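Local atomic coordinates of putative uncharacterized protein (PDB entry 3LNO), a protein that is of unknown function but belongs to the DUF59 family and may take part in iron-sulfur cluster assembly. Residues I29-D37 with V47-I55. Numbering follows the deposited sequence.
Sequences IVNLGLVYD and VITMTMTSI
Leu34, Met50 and Thr49 bury the most surface where 29-37 meets 47-55. Leu34 takes part through its backbone and its side chain. Leu34 O accepts the N-H of Thr51 (O to N 3.0 Å). The side chain lies alongside the backbone of the other segment, with Leu34 CD2 3.8 Å from Met52 C and the methyl of Thr53 beyond. Trp91 also touches this side chain. The selenomethionine Met50 crosses Ile29 at about a right angle. Its CG sits between the backbone N and the carbonyl carbon (chi1 68°), and a bend at chi3 brings Met50 CE to 3.6 Å from Ile29 CD1. CE also packs against Leu34 CB. Val67 and Ile63 of helix 60-74 pack on Ile29 and Met50; Val35, on the same sheet face as Met50, meets Tyr14 of helix 3-16.

The frame is the hairpin of strands 35-40 and 46-50, at one side of a three-stranded mixed sheet. Val35 and Met50 form an antiparallel non-hydrogen-bonded pair. The register then slips by one residue in a classic beta bulge, with Tyr36 and Asp37 both opposite Thr49. Thr49 O accepts two N-H groups, Tyr36 N at 2.8 Å and Asp37 N at 3.2 Å. Thr49 N returns a nearly straight bond to Asp37 O (2.9 Å, 174° at the hydrogen). Beside it, Thr49 CB and Asp37 CB touch at 3.9 Å. A water links Thr49 OG1, Val47 O and Asp37 OD2.

Tyr36 reaches along the strand to Thr51, and Tyr36 OH lies 3.4 Å from Thr51 CG2. That methyl meets the phenol end obliquely. The polar ends turn elsewhere: Tyr36 OH bonds to Pro89 O, and Thr51 OG1 to Val86 O. Gly33, in a Schellman motif, ends the short helix 29-32 and leads the chain into the hairpin.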
loop_
_atom_site.group_PDB
_atom_site.type_symbol
_atom_site.label_atom_id
_atom_site.label_comp_id
_atom_site.label_asym_id
_atom_site.label_seq_id
_atom_site.Cartn_x
_atom_site.Cartn_y
_atom_site.Cartn_z
ATOM N N ILE A 29 4.853 -0.320 3.395
ATOM C CA ILE A 29 3.679 0.530 3.567
ATOM C C ILE A 29 2.492 -0.208 4.188
ATOM O O ILE A 29 1.610 0.397 4.800
ATOM C CB ILE A 29 3.294 1.211 2.233
ATOM C CG1 ILE A 29 2.892 0.173 1.184
ATOM C CG2 ILE A 29 4.469 2.002 1.717
ATOM C CD1 ILE A 29 2.363 0.779 -0.130
ATOM N N VAL A 30 2.438 -1.512 3.974
ATOM C CA VAL A 30 1.425 -2.351 4.585
ATOM C C VAL A 30 1.608 -2.367 6.114
ATOM O O VAL A 30 0.691 -1.986 6.870
ATOM C CB VAL A 30 1.457 -3.782 3.972
ATOM C CG1 VAL A 30 0.698 -4.775 4.841
ATOM C CG2 VAL A 30 0.847 -3.749 2.580
ATOM N N ASN A 31 2.799 -2.758 6.572
ATOM C CA ASN A 31 3.063 -2.773 8.013
ATOM C C ASN A 31 2.997 -1.384 8.656
ATOM O O ASN A 31 2.660 -1.262 9.826
ATOM C CB ASN A 31 4.363 -3.522 8.344
ATOM C CG ASN A 31 4.194 -5.034 8.263
ATOM O OD1 ASN A 31 4.628 -5.653 7.295
ATOM N ND2 ASN A 31 3.541 -5.634 9.275
ATOM N N LEU A 32 3.246 -0.332 7.878
ATOM C CA LEU A 32 3.068 1.005 8.431
ATOM C C LEU A 32 1.607 1.399 8.650
ATOM O O LEU A 32 1.329 2.319 9.404
ATOM C CB LEU A 32 3.722 2.068 7.558
ATOM C CG LEU A 32 5.213 2.285 7.798
ATOM C CD1 LEU A 32 5.709 3.387 6.873
ATOM C CD2 LEU A 32 5.502 2.625 9.262
ATOM N N GLY A 33 0.687 0.723 7.981
ATOM C CA GLY A 33 -0.710 1.118 8.047
ATOM C C GLY A 33 -1.061 2.212 7.053
ATOM O O GLY A 33 -2.069 2.913 7.237
ATOM N N LEU A 34 -0.236 2.398 6.020
ATOM C CA LEU A 34 -0.513 3.459 5.036
ATOM C C LEU A 34 -1.554 3.097 3.999
ATOM O O LEU A 34 -2.122 3.994 3.379
ATOM C CB LEU A 34 0.746 3.916 4.290
ATOM C CG LEU A 34 1.870 4.490 5.151
ATOM C CD1 LEU A 34 3.014 4.853 4.249
ATOM C CD2 LEU A 34 1.355 5.717 5.931
ATOM N N VAL A 35 -1.787 1.802 3.792
ATOM C CA VAL A 35 -2.725 1.354 2.772
ATOM C C VAL A 35 -4.136 1.198 3.353
ATOM O O VAL A 35 -4.392 0.313 4.199
ATOM C CB VAL A 35 -2.281 0.045 2.110
ATOM C CG1 VAL A 35 -3.176 -0.261 0.922
ATOM C CG2 VAL A 35 -0.823 0.128 1.644
ATOM N N TYR A 36 -5.042 2.067 2.897
ATOM C CA TYR A 36 -6.432 2.111 3.396
ATOM C C TYR A 36 -7.400 1.208 2.639
ATOM O O TYR A 36 -8.364 0.710 3.191
ATOM C CB TYR A 36 -6.970 3.547 3.320
ATOM C CG TYR A 36 -6.374 4.476 4.326
ATOM C CD1 TYR A 36 -5.514 3.997 5.303
ATOM C CD2 TYR A 36 -6.668 5.848 4.301
ATOM C CE1 TYR A 36 -4.955 4.841 6.251
ATOM C CE2 TYR A 36 -6.130 6.703 5.243
ATOM C CZ TYR A 36 -5.283 6.172 6.226
ATOM O OH TYR A 36 -4.758 6.969 7.178
ATOM N N ASP A 37 -7.170 0.997 1.352
ATOM C CA ASP A 37 -8.150 0.206 0.600
ATOM C C ASP A 37 -7.515 -0.316 -0.659
ATOM O O ASP A 37 -6.776 0.409 -1.315
ATOM C CB ASP A 37 -9.359 1.082 0.228
ATOM C CG ASP A 37 -10.518 0.275 -0.334
ATOM O OD1 ASP A 37 -10.666 -0.931 -0.009
ATOM O OD2 ASP A 37 -11.307 0.862 -1.093
ATOM N N VAL A 47 -7.545 -0.201 -7.835
ATOM C CA VAL A 47 -7.461 1.113 -7.207
ATOM C C VAL A 47 -6.891 0.936 -5.784
ATOM O O VAL A 47 -7.505 0.293 -4.937
ATOM C CB VAL A 47 -8.825 1.806 -7.082
ATOM C CG1 VAL A 47 -8.637 3.188 -6.427
ATOM C CG2 VAL A 47 -9.553 1.949 -8.481
ATOM N N ILE A 48 -5.696 1.467 -5.563
ATOM C CA ILE A 48 -5.065 1.445 -4.246
ATOM C C ILE A 48 -5.234 2.827 -3.613
ATOM O O ILE A 48 -4.758 3.812 -4.151
ATOM C CB ILE A 48 -3.554 1.123 -4.356
ATOM C CG1 ILE A 48 -3.344 -0.317 -4.843
ATOM C CG2 ILE A 48 -2.872 1.239 -2.980
ATOM C CD1 ILE A 48 -3.307 -0.420 -6.263
ATOM N N THR A 49 -5.878 2.890 -2.460
ATOM C CA THR A 49 -6.067 4.154 -1.733
ATOM C C THR A 49 -5.136 4.141 -0.526
ATOM O O THR A 49 -5.186 3.235 0.319
ATOM C CB THR A 49 -7.538 4.237 -1.215
ATOM O OG1 THR A 49 -8.428 4.079 -2.322
ATOM C CG2 THR A 49 -7.838 5.564 -0.509
HETATM N N MSE A 50 -4.277 5.138 -0.439
HETATM C CA MSE A 50 -3.312 5.157 0.635
HETATM C C MSE A 50 -3.045 6.582 1.084
HETATM O O MSE A 50 -3.489 7.552 0.448
HETATM C CB MSE A 50 -2.014 4.494 0.172
HETATM C CG MSE A 50 -1.278 5.287 -0.902
HETATM SE SE MSE A 50 0.339 4.307 -1.475
HETATM C CE MSE A 50 1.344 4.241 0.212
ATOM N N THR A 51 -2.342 6.707 2.201
ATOM C CA THR A 51 -1.903 8.020 2.664
ATOM C C THR A 51 -0.386 8.003 2.872
ATOM O O THR A 51 0.265 7.024 2.526
ATOM C CB THR A 51 -2.639 8.426 3.931
ATOM O OG1 THR A 51 -2.393 9.812 4.175
ATOM C CG2 THR A 51 -2.157 7.603 5.131
HETATM N N MSE A 52 0.189 9.090 3.381
HETATM C CA MSE A 52 1.618 9.122 3.710
HETATM C C MSE A 52 1.751 9.390 5.197
HETATM O O MSE A 52 0.756 9.693 5.862
HETATM C CB MSE A 52 2.316 10.229 2.941
HETATM C CG MSE A 52 2.192 10.069 1.438
HETATM SE SE MSE A 52 3.351 8.615 0.888
HETATM C CE MSE A 52 2.208 7.934 -0.551
ATOM N N THR A 53 2.959 9.299 5.733
ATOM C CA THR A 53 3.122 9.561 7.162
ATOM C C THR A 53 2.836 11.017 7.563
ATOM O O THR A 53 2.514 11.287 8.714
ATOM C CB THR A 53 4.502 9.140 7.670
ATOM O OG1 THR A 53 5.520 9.812 6.914
ATOM C CG2 THR A 53 4.670 7.658 7.512
ATOM N N SER A 54 2.952 11.936 6.608
ATOM C CA SER A 54 2.761 13.376 6.836
ATOM C C SER A 54 2.499 14.044 5.496
ATOM O O SER A 54 3.046 13.614 4.476
ATOM C CB SER A 54 4.018 14.014 7.452
ATOM O OG SER A 54 5.152 13.816 6.604
ATOM N N ILE A 55 1.674 15.088 5.493
ATOM C CA ILE A 55 1.435 15.851 4.273
ATOM C C ILE A 55 2.759 16.291 3.653
ATOM O O ILE A 55 2.903 16.322 2.427
ATOM C CB ILE A 55 0.569 17.091 4.524
ATOM C CG1 ILE A 55 -0.816 16.681 5.016
ATOM C CG2 ILE A 55 0.410 17.886 3.236
ATOM C CD1 ILE A 55 -1.819 16.562 3.899
HETATM O O HOH W 1 -9.073 1.669 -3.289
#